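Local coordinates for subclass B3 metallo-beta-lactamase (Sphingobium indicum, PDB 7LUU), which probably hydrolyses beta-lactam antibiotics at an active site holding two zinc ions, one of them bound partly through a glutamate in this subclass B3 enzyme, at residues A[54-59]-A[91-96]; A[129-134]-A[171-176]; A[63-68]-A[209-214]; A[81-86]-A[188-193]; A[253-258]-A[284-289]. All coordinates share one frame; numbering follows the deposited sequence.

Contact 1 (A[54-59]-A[91-96]); sequences EWLAPL and DGALPQ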
# COMPACT_ATOMS: atom_id res chain seq x y z
N GLU A 54 13.47 -12.39 -0.64
CA GLU A 54 13.44 -11.50 0.51
C GLU A 54 12.05 -10.92 0.75
O GLU A 54 11.56 -10.91 1.90
CB GLU A 54 14.42 -10.34 0.33
CG GLU A 54 15.86 -10.77 0.14
CD GLU A 54 16.80 -9.98 1.00
OE1 GLU A 54 17.50 -10.63 1.80
OE2 GLU A 54 16.83 -8.71 0.88
N TRP A 55 11.44 -10.33 -0.29
CA TRP A 55 10.16 -9.67 -0.11
C TRP A 55 9.12 -10.61 0.46
O TRP A 55 8.30 -10.20 1.28
CB TRP A 55 9.61 -9.16 -1.46
CG TRP A 55 10.14 -7.86 -1.92
CD1 TRP A 55 10.61 -6.82 -1.16
CD2 TRP A 55 10.17 -7.42 -3.28
NE1 TRP A 55 10.95 -5.75 -1.99
CE2 TRP A 55 10.69 -6.11 -3.30
CE3 TRP A 55 9.82 -8.02 -4.51
CZ2 TRP A 55 10.86 -5.39 -4.50
CZ3 TRP A 55 10.02 -7.31 -5.71
CH2 TRP A 55 10.52 -6.01 -5.67
N LEU A 56 9.08 -11.86 -0.04
CA LEU A 56 8.01 -12.76 0.33
C LEU A 56 8.45 -13.77 1.40
O LEU A 56 7.79 -14.77 1.62
CB LEU A 56 7.51 -13.52 -0.92
CG LEU A 56 6.96 -12.59 -1.99
CD1 LEU A 56 6.37 -13.45 -3.15
CD2 LEU A 56 5.86 -11.70 -1.44
N ALA A 57 9.55 -13.48 2.11
CA ALA A 57 9.90 -14.40 3.19
C ALA A 57 8.72 -14.53 4.16
O ALA A 57 8.07 -13.53 4.50
CB ALA A 57 11.16 -13.88 3.90
N PRO A 58 8.39 -15.72 4.61
CA PRO A 58 7.14 -15.91 5.32
C PRO A 58 7.21 -15.42 6.75
O PRO A 58 8.25 -15.56 7.44
CB PRO A 58 6.92 -17.43 5.31
CG PRO A 58 8.35 -18.00 5.17
CD PRO A 58 9.07 -17.01 4.28
N LEU A 59 6.04 -15.00 7.25
CA LEU A 59 5.82 -14.67 8.66
C LEU A 59 4.48 -15.23 9.08
O LEU A 59 3.53 -15.20 8.30
CB LEU A 59 5.81 -13.15 8.87
CG LEU A 59 7.15 -12.42 8.64
CD1 LEU A 59 6.92 -10.90 8.80
CD2 LEU A 59 8.27 -12.92 9.65
N ASP A 91 -3.57 -4.06 0.08
CA ASP A 91 -2.51 -4.48 -0.87
C ASP A 91 -2.51 -5.99 -1.11
O ASP A 91 -3.29 -6.78 -0.53
CB ASP A 91 -1.13 -3.95 -0.41
CG ASP A 91 -0.95 -2.48 -0.81
OD1 ASP A 91 -1.69 -1.97 -1.68
OD2 ASP A 91 -0.06 -1.84 -0.26
N GLY A 92 -1.68 -6.37 -2.08
CA GLY A 92 -1.71 -7.75 -2.59
C GLY A 92 -0.34 -8.31 -2.92
O GLY A 92 -0.28 -9.39 -3.51
N ALA A 93 0.74 -7.63 -2.56
CA ALA A 93 2.10 -8.10 -2.87
C ALA A 93 2.24 -8.49 -4.36
O ALA A 93 1.65 -7.85 -5.25
CB ALA A 93 2.52 -9.22 -1.89
N LEU A 94 3.13 -9.47 -4.63
CA LEU A 94 3.43 -9.90 -6.01
C LEU A 94 2.38 -10.88 -6.52
O LEU A 94 1.58 -11.42 -5.76
CB LEU A 94 4.79 -10.59 -6.02
CG LEU A 94 5.98 -9.68 -5.70
CD1 LEU A 94 7.21 -10.62 -5.57
CD2 LEU A 94 6.23 -8.83 -6.84
N PRO A 95 2.32 -11.13 -7.84
CA PRO A 95 1.29 -12.06 -8.33
C PRO A 95 1.34 -13.44 -7.64
O PRO A 95 0.30 -14.02 -7.29
CB PRO A 95 1.60 -12.16 -9.84
CG PRO A 95 2.19 -10.71 -10.14
CD PRO A 95 3.09 -10.49 -8.96
N GLN A 96 2.54 -14.01 -7.48
CA GLN A 96 2.62 -15.33 -6.88
C GLN A 96 2.34 -15.30 -5.39
O GLN A 96 2.21 -16.38 -4.80
CB GLN A 96 4.02 -15.91 -7.16
CG GLN A 96 5.18 -15.17 -6.46
CD GLN A 96 5.86 -14.08 -7.33
OE1 GLN A 96 5.21 -13.33 -8.08
NE2 GLN A 96 7.18 -13.99 -7.21
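Trp55 and Leu56, at the end of helix 49-55, close against Ala93 and Leu94 in the loop that follows strand 87-90 of the metallo-beta-lactamase fold. The contact between the segments is apolar, and no hydrogen bond crosses it. Leu56 reaches three residues, Ala93, Leu94 and Gln96, and Leu94 CD1 is shared: it lies 3.8 Å from Leu56 CD1 and 3.8 Å from Trp55 CE3, the indole and leucine side chains crossing at about a right angle. A branched side chain suits Leu56 because CD1 can meet Leu94 and Gln96 while CD2 turns to the small methyl Ala93 CB at 4.2 Å.

Backbone hydrogen bonds fix the two frames. Leu56 is the first residue to leave the helical conformation, and Trp55 is tied to Gly75; on the other side such bonds join Gly92 to His127 and Ala93 to Gly130. Trp55 also reaches the active site: its side chain touches that of Asp126, a zinc ligand, and lies about 4 Å from that of His267, with a zinc ion about 6 Å away.

Gln96 divides its side chain between two tasks. A bend at the second torsion turns the amide toward its own partner, and NE2 donates to Met47 O. The aliphatic part serves the apolar patch: chi1 of 67° sets CG between the backbone N and the carbonyl carbon, 3.9 Å from Leu56 CD1.

Contact 2 (A[129-134]-A[171-176]); sequences GGIAAL and PAVSRL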
# COMPACT_ATOMS: atom_id res chain seq x y z
N GLY A 129 0.55 -6.45 -7.48
CA GLY A 129 0.74 -7.59 -8.35
C GLY A 129 -0.25 -8.72 -8.11
O GLY A 129 -0.71 -9.36 -9.07
N GLY A 130 -0.57 -8.99 -6.85
CA GLY A 130 -1.49 -10.05 -6.52
C GLY A 130 -2.93 -9.65 -6.41
O GLY A 130 -3.78 -10.50 -6.13
N ILE A 131 -3.25 -8.38 -6.61
CA ILE A 131 -4.62 -7.91 -6.35
C ILE A 131 -5.63 -8.51 -7.33
O ILE A 131 -6.72 -8.91 -6.93
CB ILE A 131 -4.63 -6.38 -6.38
CG1 ILE A 131 -3.98 -5.82 -5.11
CG2 ILE A 131 -6.06 -5.87 -6.47
CD1 ILE A 131 -4.02 -4.23 -5.08
N ALA A 132 -5.32 -8.55 -8.62
CA ALA A 132 -6.26 -9.15 -9.56
C ALA A 132 -6.60 -10.57 -9.20
O ALA A 132 -7.78 -10.97 -9.27
CB ALA A 132 -5.68 -9.09 -10.98
N ALA A 133 -5.59 -11.38 -8.84
CA ALA A 133 -5.88 -12.75 -8.46
C ALA A 133 -6.76 -12.78 -7.22
O ALA A 133 -7.65 -13.63 -7.10
CB ALA A 133 -4.57 -13.51 -8.21
N LEU A 134 -6.43 -11.94 -6.24
CA LEU A 134 -7.22 -11.92 -4.98
C LEU A 134 -8.66 -11.49 -5.25
O LEU A 134 -9.60 -12.07 -4.71
CB LEU A 134 -6.59 -10.95 -3.94
CG LEU A 134 -5.21 -11.41 -3.46
CD1 LEU A 134 -4.50 -10.24 -2.78
CD2 LEU A 134 -5.42 -12.62 -2.53
N PRO A 171 -0.46 -8.04 -13.58
CA PRO A 171 -1.90 -8.34 -13.73
C PRO A 171 -2.76 -7.08 -13.61
O PRO A 171 -2.72 -6.35 -12.59
CB PRO A 171 -2.16 -9.35 -12.59
CG PRO A 171 -0.76 -10.06 -12.45
CD PRO A 171 0.21 -8.96 -12.62
N ALA A 172 -3.62 -6.86 -14.60
CA ALA A 172 -4.50 -5.70 -14.59
C ALA A 172 -5.78 -5.98 -13.81
O ALA A 172 -6.26 -7.11 -13.73
CB ALA A 172 -4.86 -5.25 -16.01
N VAL A 173 -6.35 -4.91 -13.25
CA VAL A 173 -7.55 -5.01 -12.43
C VAL A 173 -8.67 -4.28 -13.16
O VAL A 173 -8.48 -3.15 -13.60
CB VAL A 173 -7.33 -4.31 -11.07
CG1 VAL A 173 -8.62 -4.30 -10.17
CG2 VAL A 173 -6.20 -4.92 -10.33
N SER A 174 -9.86 -4.84 -13.11
CA SER A 174 -10.96 -4.16 -13.76
C SER A 174 -12.04 -3.71 -12.79
O SER A 174 -12.72 -2.72 -13.08
CB SER A 174 -11.59 -5.08 -14.84
OG SER A 174 -11.72 -6.41 -14.35
N ARG A 175 -12.19 -4.37 -11.64
CA ARG A 175 -13.36 -4.17 -10.77
C ARG A 175 -12.93 -3.16 -9.72
O ARG A 175 -12.42 -3.57 -8.66
CB ARG A 175 -13.81 -5.48 -10.10
CG ARG A 175 -15.08 -5.37 -9.20
CD ARG A 175 -15.33 -6.64 -8.38
NE ARG A 175 -15.51 -7.84 -9.21
CZ ARG A 175 -14.86 -9.00 -9.04
NH1 ARG A 175 -13.98 -9.18 -8.04
NH2 ARG A 175 -15.14 -10.03 -9.88
N LEU A 176 -13.19 -1.85 -9.98
CA LEU A 176 -12.49 -0.75 -9.29
C LEU A 176 -13.45 0.30 -8.78
O LEU A 176 -14.38 0.73 -9.50
CB LEU A 176 -11.53 -0.02 -10.21
CG LEU A 176 -10.23 -0.78 -10.40
CD1 LEU A 176 -9.60 -0.43 -11.70
CD2 LEU A 176 -9.27 -0.44 -9.31
O HOH W 1 -3.27 -7.10 -9.91
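The first turn of helix 131-138, which starts just beyond the zinc ligands Asp126 and His127, packs Ala132 against the loop residues Pro171, Ala172 and Val173 that lead toward strand 176-178. Ala132 is the point of closest fit. Its CB is directed at the loop and sits 3.4 Å from Ala172 O and 3.9 Å from Pro171 CB, so a side chain of one methyl lets the loop backbone come close to the helix. Beside it Ile131 CG2 meets Val173 CG2 at 4.0 Å. Val173 has CG1 anti to the backbone N (chi1 177°), which places CG2 as the branch facing the helix. Both beta-branched residues also touch Val142 of strand 141-144, so the contact continues into the sheet.

The proline ring lies against Gly129, with Pro171 CG 3.5 Å from Gly129 O. Gly129 presents only backbone here, and the ring also packs on Pro95.

No direct hydrogen bond joins the segments; a water does the work. It accepts from Ala132 N at 2.8 Å and donates to Pro171 O at 2.8 Å, satisfying an amide of the helix's first turn, where N-H groups lack the usual intrahelical acceptor. Further along the loop, Arg175 NH1 bonds to Ala135 O and Ala140 O, a second tie to the region where this helix ends. The arrangement belongs to the helix that follows the zinc-binding HXHXDH signature of metallo-beta-lactamases, a signature that begins here with Glu122 instead of the usual histidine.

Contact 3 (A[63-68]-A[209-214]); sequences RVFGNS and WNACEG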
# COMPACT_ATOMS: atom_id res chain seq x y z
N ARG A 63 -2.39 -10.73 14.80
CA ARG A 63 -3.31 -9.64 15.13
C ARG A 63 -2.48 -8.41 15.48
O ARG A 63 -1.47 -8.51 16.20
CB ARG A 63 -4.21 -10.00 16.32
CG ARG A 63 -5.18 -8.86 16.73
CD ARG A 63 -5.74 -9.12 18.19
NE ARG A 63 -6.22 -10.49 18.28
CZ ARG A 63 -7.34 -10.92 17.74
NH1 ARG A 63 -8.13 -10.09 17.08
NH2 ARG A 63 -7.70 -12.20 17.86
N VAL A 64 -2.86 -7.26 14.93
CA VAL A 64 -2.24 -5.98 15.26
C VAL A 64 -2.91 -5.44 16.51
O VAL A 64 -2.27 -5.23 17.54
CB VAL A 64 -2.39 -4.99 14.09
CG1 VAL A 64 -1.80 -3.60 14.40
CG2 VAL A 64 -1.58 -5.49 12.86
N PHE A 65 -4.21 -5.22 16.41
CA PHE A 65 -4.98 -4.73 17.54
C PHE A 65 -6.43 -4.94 17.15
O PHE A 65 -6.81 -4.75 15.99
CB PHE A 65 -4.71 -3.24 17.80
CG PHE A 65 -5.34 -2.74 19.04
CD1 PHE A 65 -4.75 -3.03 20.27
CD2 PHE A 65 -6.50 -1.97 19.01
CE1 PHE A 65 -5.32 -2.56 21.46
CE2 PHE A 65 -7.08 -1.48 20.23
CZ PHE A 65 -6.52 -1.82 21.42
N GLY A 66 -7.23 -5.39 18.10
CA GLY A 66 -8.65 -5.41 17.73
C GLY A 66 -8.92 -6.39 16.64
O GLY A 66 -8.37 -7.49 16.61
N ASN A 67 -9.67 -5.89 15.66
CA ASN A 67 -10.14 -6.58 14.49
C ASN A 67 -9.15 -6.59 13.34
O ASN A 67 -9.50 -7.03 12.25
CB ASN A 67 -11.48 -5.93 14.04
CG ASN A 67 -11.35 -4.43 13.49
OD1 ASN A 67 -10.34 -3.73 13.56
ND2 ASN A 67 -12.50 -3.93 13.00
N SER A 68 -7.93 -6.10 13.56
CA SER A 68 -7.03 -5.80 12.45
C SER A 68 -5.82 -6.70 12.56
O SER A 68 -5.25 -6.86 13.66
CB SER A 68 -6.61 -4.29 12.55
OG SER A 68 -7.80 -3.49 12.28
N TRP A 209 -7.86 3.93 9.97
CA TRP A 209 -9.09 3.51 10.59
C TRP A 209 -8.82 3.22 12.06
O TRP A 209 -7.68 3.04 12.48
CB TRP A 209 -9.61 2.24 9.87
CG TRP A 209 -8.76 0.98 10.14
CD1 TRP A 209 -8.97 -0.02 11.06
CD2 TRP A 209 -7.54 0.64 9.45
NE1 TRP A 209 -7.96 -0.98 10.97
CE2 TRP A 209 -7.10 -0.62 9.96
CE3 TRP A 209 -6.83 1.24 8.42
CZ2 TRP A 209 -5.90 -1.24 9.54
CZ3 TRP A 209 -5.62 0.59 7.94
CH2 TRP A 209 -5.19 -0.64 8.54
N ASN A 210 -9.90 3.13 12.84
CA ASN A 210 -9.83 2.75 14.26
C ASN A 210 -10.04 1.25 14.43
O ASN A 210 -10.90 0.65 13.77
CB ASN A 210 -10.92 3.48 15.03
CG ASN A 210 -10.49 4.86 15.54
OD1 ASN A 210 -9.33 5.25 15.38
ND2 ASN A 210 -11.42 5.59 16.18
N ALA A 211 -9.23 0.65 15.32
CA ALA A 211 -9.38 -0.72 15.76
C ALA A 211 -9.58 -0.68 17.26
O ALA A 211 -8.91 0.09 17.95
CB ALA A 211 -8.16 -1.58 15.38
N CYS A 212 -10.56 -1.45 17.75
CA CYS A 212 -10.93 -1.35 19.15
C CYS A 212 -10.86 -2.70 19.83
O CYS A 212 -11.13 -3.72 19.22
CB CYS A 212 -12.36 -0.78 19.33
SG CYS A 212 -12.51 0.85 18.50
N GLU A 213 -10.51 -2.66 21.13
CA GLU A 213 -10.61 -3.83 22.02
C GLU A 213 -11.38 -3.34 23.23
O GLU A 213 -10.85 -2.52 23.98
CB GLU A 213 -9.23 -4.34 22.42
CG GLU A 213 -8.50 -5.03 21.21
CD GLU A 213 -7.11 -5.57 21.50
OE1 GLU A 213 -6.72 -5.57 22.71
OE2 GLU A 213 -6.40 -6.00 20.56
N GLY A 214 -12.60 -3.84 23.37
CA GLY A 214 -13.49 -3.34 24.41
C GLY A 214 -13.71 -1.86 24.21
O GLY A 214 -14.11 -1.40 23.13
O HOH W 2 -12.43 -1.51 12.87
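Glu213 and Gly66 make the first of two side-chain hydrogen bonds that join these segments. Gly66 N donates to Glu213 OE2 at 2.7 Å, almost straight at 172°, using the anti lone pair of the carboxylate. Gly66 is the second residue of a type II' turn from Phe65 to Ser68, a position whose positive phi favours glycine, and Ser68 N closes the turn on Phe65 O. The carbonyl of Gly66, in the next peptide, is also satisfied: Arg63 NH1 donates to Gly66 O at 2.7 Å. A classic beta bulge sets Val64 and Phe65 opposite Ser68.

In the second bond Ser68 OG accepts from Trp209 NE1 at 2.8 Å, close to the indole plane. A hydroxyl suits this place because it also donates, to Asn67 OD1 at 2.9 Å, from above that carbonyl plane. A water donates to Asn210 O at 2.8 Å. The Glu213 carboxylate also stacks on one face of Phe65, the planes 11° apart, with CG in a CH-pi contact.

Segments 63-65 and 209-213 run at 97° to each other. Strand 62-65 edges one sheet; strand 205-213 lies in the other, beside strand 216-223, whose Lys218 makes a cation-pi contact with Phe65.

Contact 4 (A[81-86]-A[188-193]); sequences IDTGAG and GRASIT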
# COMPACT_ATOMS: atom_id res chain seq x y z
N ILE A 81 -8.69 -6.54 7.73
CA ILE A 81 -9.58 -5.94 8.73
C ILE A 81 -10.87 -6.73 8.75
O ILE A 81 -11.53 -6.88 7.71
CB ILE A 81 -9.90 -4.46 8.39
CG1 ILE A 81 -8.59 -3.68 8.22
CG2 ILE A 81 -10.85 -3.82 9.48
CD1 ILE A 81 -8.85 -2.30 7.61
N ASP A 82 -11.25 -7.21 9.93
CA ASP A 82 -12.53 -7.87 10.12
C ASP A 82 -13.55 -6.83 10.59
O ASP A 82 -13.55 -6.42 11.75
CB ASP A 82 -12.38 -9.03 11.11
CG ASP A 82 -13.71 -9.66 11.45
OD1 ASP A 82 -14.70 -9.29 10.79
OD2 ASP A 82 -13.73 -10.45 12.47
N THR A 83 -14.48 -6.44 9.70
CA THR A 83 -15.33 -5.29 9.99
C THR A 83 -16.62 -5.67 10.71
O THR A 83 -17.36 -4.77 11.13
CB THR A 83 -15.72 -4.58 8.70
OG1 THR A 83 -16.67 -5.43 8.02
CG2 THR A 83 -14.49 -4.38 7.74
N GLY A 84 -16.92 -6.94 10.82
CA GLY A 84 -18.19 -7.42 11.33
C GLY A 84 -19.22 -7.65 10.24
O GLY A 84 -20.23 -8.33 10.50
N ALA A 85 -18.98 -7.13 9.04
CA ALA A 85 -19.84 -7.30 7.86
C ALA A 85 -18.99 -7.59 6.64
O ALA A 85 -19.30 -7.21 5.51
CB ALA A 85 -20.68 -6.07 7.61
N GLY A 86 -17.93 -8.36 6.84
CA GLY A 86 -17.03 -8.69 5.76
C GLY A 86 -15.62 -8.26 6.10
O GLY A 86 -15.38 -7.53 7.06
N GLY A 188 -19.65 -2.56 7.88
CA GLY A 188 -19.78 -3.18 9.19
C GLY A 188 -19.64 -2.09 10.22
O GLY A 188 -20.27 -1.02 10.11
N ARG A 189 -18.84 -2.33 11.24
CA ARG A 189 -18.68 -1.30 12.25
C ARG A 189 -17.46 -0.45 12.00
O ARG A 189 -17.21 0.46 12.81
CB ARG A 189 -18.60 -1.91 13.67
CG ARG A 189 -17.42 -2.81 13.88
CD ARG A 189 -17.19 -3.09 15.37
NE ARG A 189 -18.36 -3.63 16.05
CZ ARG A 189 -19.02 -2.99 17.02
NH1 ARG A 189 -20.08 -3.54 17.60
NH2 ARG A 189 -18.63 -1.77 17.40
N ALA A 190 -16.72 -0.68 10.89
CA ALA A 190 -15.46 -0.04 10.58
C ALA A 190 -15.66 1.17 9.66
O ALA A 190 -16.63 1.22 8.90
CB ALA A 190 -14.50 -1.00 9.89
N SER A 191 -14.75 2.14 9.78
CA SER A 191 -14.77 3.37 8.99
C SER A 191 -13.35 3.59 8.53
O SER A 191 -12.47 3.86 9.36
CB SER A 191 -15.24 4.59 9.77
OG SER A 191 -16.59 4.35 10.15
N ILE A 192 -13.10 3.48 7.23
CA ILE A 192 -11.73 3.59 6.73
C ILE A 192 -11.61 4.86 5.90
O ILE A 192 -12.31 5.02 4.90
CB ILE A 192 -11.38 2.36 5.88
CG1 ILE A 192 -11.58 1.08 6.78
CG2 ILE A 192 -9.93 2.45 5.40
CD1 ILE A 192 -11.72 -0.22 5.91
N THR A 193 -10.65 5.72 6.22
CA THR A 193 -10.52 6.96 5.47
C THR A 193 -9.38 6.86 4.46
O THR A 193 -8.30 6.36 4.79
CB THR A 193 -10.30 8.17 6.38
OG1 THR A 193 -11.42 8.29 7.28
CG2 THR A 193 -10.16 9.44 5.55
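This is a contact between two sheets at their ends: Thr83 and Ala85, in the turn joining strands 79-82 and 87-90, meet Gly188 and Arg189, in the turn after strand 184-187, and Ala190 at the start of strand 190-196. One hydrogen bond ties the turns together, from Arg189 N to Thr83 O at 2.9 Å, with the donor nearly in line with the carbonyl. Gly188 CA lies 3.5 Å from the same oxygen in a CA-H...O contact, and only 3.4 Å from Ala85 CB, tighter than ordinary packing. A glycine suits this place twice over, having no side chain to push the turns apart and tolerating the positive phi of 61°.

Behind the turns the contact becomes apolar. Thr83 CB and CG2 rest on Ala190 CB, with CB to CB 4.0 Å, and Ile81 and Ile192 reach toward each other tip to tip, their CD1 methyls 3.9 Å apart. Both isoleucines also pack on Trp209 of strand 205-213.

The first turn is held in shape from within. Asp82 OD1 accepts from Gly84 N, an Asx turn, and Thr83 OG1 accepts from Ala85 N at 3.0 Å, an ST turn. With OG1 placed between its own N and carbonyl carbon (chi1 72°), the hydroxyl can also donate to Gly86 O at 2.6 Å, where Thr83 N donates too. Every polar atom of this buried threonine is therefore engaged; the bonds on OG1 and N fix the side-chain rotation and stiffen the turn, which probably keeps Thr83 O in place for Arg189 N.

Contact 5 (A[253-258]-A[284-289]); sequences RRMGAL and RSYAER
Met255 and Gly256 of helix 242-257 face Arg284, Tyr286 and Ala287 of helix 282-300, two antiparallel helices of the metallo-beta-lactamase fold whose short segments run at 160° to each other, their axes 8.4 Å apart. The closest approach of the backbones is Gly256 to Arg284, with 4.8 Å between CA atoms; the absence of a side chain on Gly256 lets the stem of the arginine lie directly on it, Arg284 CG 3.6 Å from Gly256 CA. The same arginine makes the one hydrogen bond between the segments, NH1 donating at 3.3 Å with Gly256 O in the guanidinium plane. Gly256 O lies in the last turn of its helix, where a positive charge is probably favourable.

Deeper in the interface the packing is apolar. Met255 CB meets Ala287 CB at 3.9 Å, a small methyl suited to the gap between the helices. The methionine then bends at its second and third torsions (-63° and -65°), and that double turn brings Met255 CE to 3.8 Å from Tyr286 CD2. A flexible thioether chain is well fitted to follow this surface.

In the next shell, both Met255 and Tyr286 touch Ala223 of strand 216-223, so the helix pair rests on the sheet. The disulfide between Cys260, just after the first segment, and Cys283, just before the second, ties the near ends of the two helices. The Tyr286 side chain lies about 7 Å from that of the zinc ligand His267, and its ring is positioned by a hydrogen bond between Tyr286 OH and Ser224 O.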
# COMPACT_ATOMS: atom_id res chain seq x y z
N ARG A 253 2.65 16.83 5.01
CA ARG A 253 1.67 17.57 5.81
C ARG A 253 0.55 16.64 6.29
O ARG A 253 0.18 16.66 7.48
CB ARG A 253 1.06 18.74 5.02
CG ARG A 253 2.06 19.88 4.66
CD ARG A 253 1.37 21.16 4.07
NE ARG A 253 0.74 20.96 2.76
CZ ARG A 253 1.38 21.09 1.59
NH1 ARG A 253 2.66 21.44 1.55
NH2 ARG A 253 0.74 20.90 0.47
N ARG A 254 0.10 15.75 5.40
CA ARG A 254 -0.94 14.78 5.76
C ARG A 254 -0.42 13.86 6.84
O ARG A 254 -1.10 13.62 7.86
CB ARG A 254 -1.37 13.96 4.54
CG ARG A 254 -2.27 12.76 4.89
CD ARG A 254 -3.59 13.29 5.52
NE ARG A 254 -4.17 14.29 4.62
CZ ARG A 254 -4.78 15.41 5.02
NH1 ARG A 254 -4.91 15.69 6.33
NH2 ARG A 254 -5.22 16.29 4.13
N MET A 255 0.76 13.27 6.61
CA MET A 255 1.28 12.29 7.57
C MET A 255 1.59 12.92 8.93
O MET A 255 1.46 12.26 9.96
CB MET A 255 2.53 11.62 6.98
CG MET A 255 2.18 10.71 5.84
SD MET A 255 1.12 9.27 6.27
CE MET A 255 2.25 8.44 7.31
N GLY A 256 1.92 14.21 8.97
CA GLY A 256 2.05 14.91 10.24
C GLY A 256 0.73 15.20 10.93
O GLY A 256 0.71 15.32 12.17
N ALA A 257 -0.37 15.30 10.19
CA ALA A 257 -1.70 15.57 10.74
C ALA A 257 -2.44 14.33 11.23
O ALA A 257 -3.36 14.45 12.05
CB ALA A 257 -2.59 16.26 9.70
N LEU A 258 -2.10 13.14 10.74
CA LEU A 258 -2.88 11.97 11.06
C LEU A 258 -2.76 11.60 12.52
O LEU A 258 -1.68 11.65 13.10
CB LEU A 258 -2.41 10.76 10.24
CG LEU A 258 -2.87 10.69 8.82
CD1 LEU A 258 -2.13 9.59 8.08
CD2 LEU A 258 -4.41 10.55 8.78
N ARG A 284 4.82 10.90 11.92
CA ARG A 284 5.67 12.07 11.69
C ARG A 284 7.11 11.65 11.39
O ARG A 284 7.74 12.20 10.48
CB ARG A 284 5.60 13.03 12.89
CG ARG A 284 4.30 13.86 12.81
CD ARG A 284 4.20 14.89 13.97
NE ARG A 284 3.96 14.26 15.28
CZ ARG A 284 2.77 13.81 15.72
NH1 ARG A 284 1.63 13.87 14.97
NH2 ARG A 284 2.74 13.27 16.95
N SER A 285 7.64 10.66 12.12
CA SER A 285 9.00 10.15 11.84
C SER A 285 9.09 9.54 10.46
O SER A 285 10.13 9.69 9.78
CB SER A 285 9.40 9.14 12.90
OG SER A 285 9.53 9.87 14.13
N TYR A 286 8.07 8.79 10.08
CA TYR A 286 8.05 8.18 8.76
C TYR A 286 8.15 9.25 7.68
O TYR A 286 8.88 9.09 6.70
CB TYR A 286 6.76 7.37 8.63
CG TYR A 286 6.52 6.58 7.34
CD1 TYR A 286 7.22 5.41 7.08
CD2 TYR A 286 5.64 7.07 6.37
CE1 TYR A 286 6.97 4.66 5.91
CE2 TYR A 286 5.38 6.34 5.20
CZ TYR A 286 6.07 5.18 4.97
OH TYR A 286 5.79 4.41 3.88
N ALA A 287 7.35 10.31 7.82
CA ALA A 287 7.41 11.41 6.85
C ALA A 287 8.78 12.07 6.85
O ALA A 287 9.31 12.41 5.80
CB ALA A 287 6.34 12.44 7.16
N GLU A 288 9.36 12.30 8.04
CA GLU A 288 10.67 12.96 8.08
C GLU A 288 11.74 12.12 7.39
O GLU A 288 12.64 12.68 6.74
CB GLU A 288 11.11 13.23 9.52
CG GLU A 288 12.44 14.01 9.57
CD GLU A 288 12.38 15.36 8.80
OE1 GLU A 288 11.35 16.10 8.87
OE2 GLU A 288 13.37 15.64 8.09
N ARG A 289 11.68 10.78 7.55
CA ARG A 289 12.58 9.88 6.80
C ARG A 289 12.51 10.12 5.30
O ARG A 289 13.56 10.26 4.63
CB ARG A 289 12.29 8.39 7.13
CG ARG A 289 12.91 7.33 6.11
CD ARG A 289 12.52 5.86 6.37
NE ARG A 289 13.33 4.97 5.49
CZ ARG A 289 13.00 4.71 4.21
NH1 ARG A 289 13.78 3.97 3.43
NH2 ARG A 289 11.87 5.20 3.71

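In the fold
Contact 1 comes first along the chain, and its segments alternate with those of contacts 3 and 4. Contact 2 is in series with contact 1 and nested inside the loops closed by contacts 3 and 4; contact 4 is itself nested inside contact 3. Contacts 1 and 2 touch, their centres about 15 Å apart, bracing the loops beside the zinc ligands. Contacts 3 and 4, about 10 Å apart between centres, share the sheet in which strands 190-196 and 205-213 are neighbours, and together join it to the other sheet of the fold. Contact 5, last in sequence, lies across the chain's centre from contacts 1 and 2, its centre about 26 Å and 29 Å from theirs, and pairs the C-terminal helices.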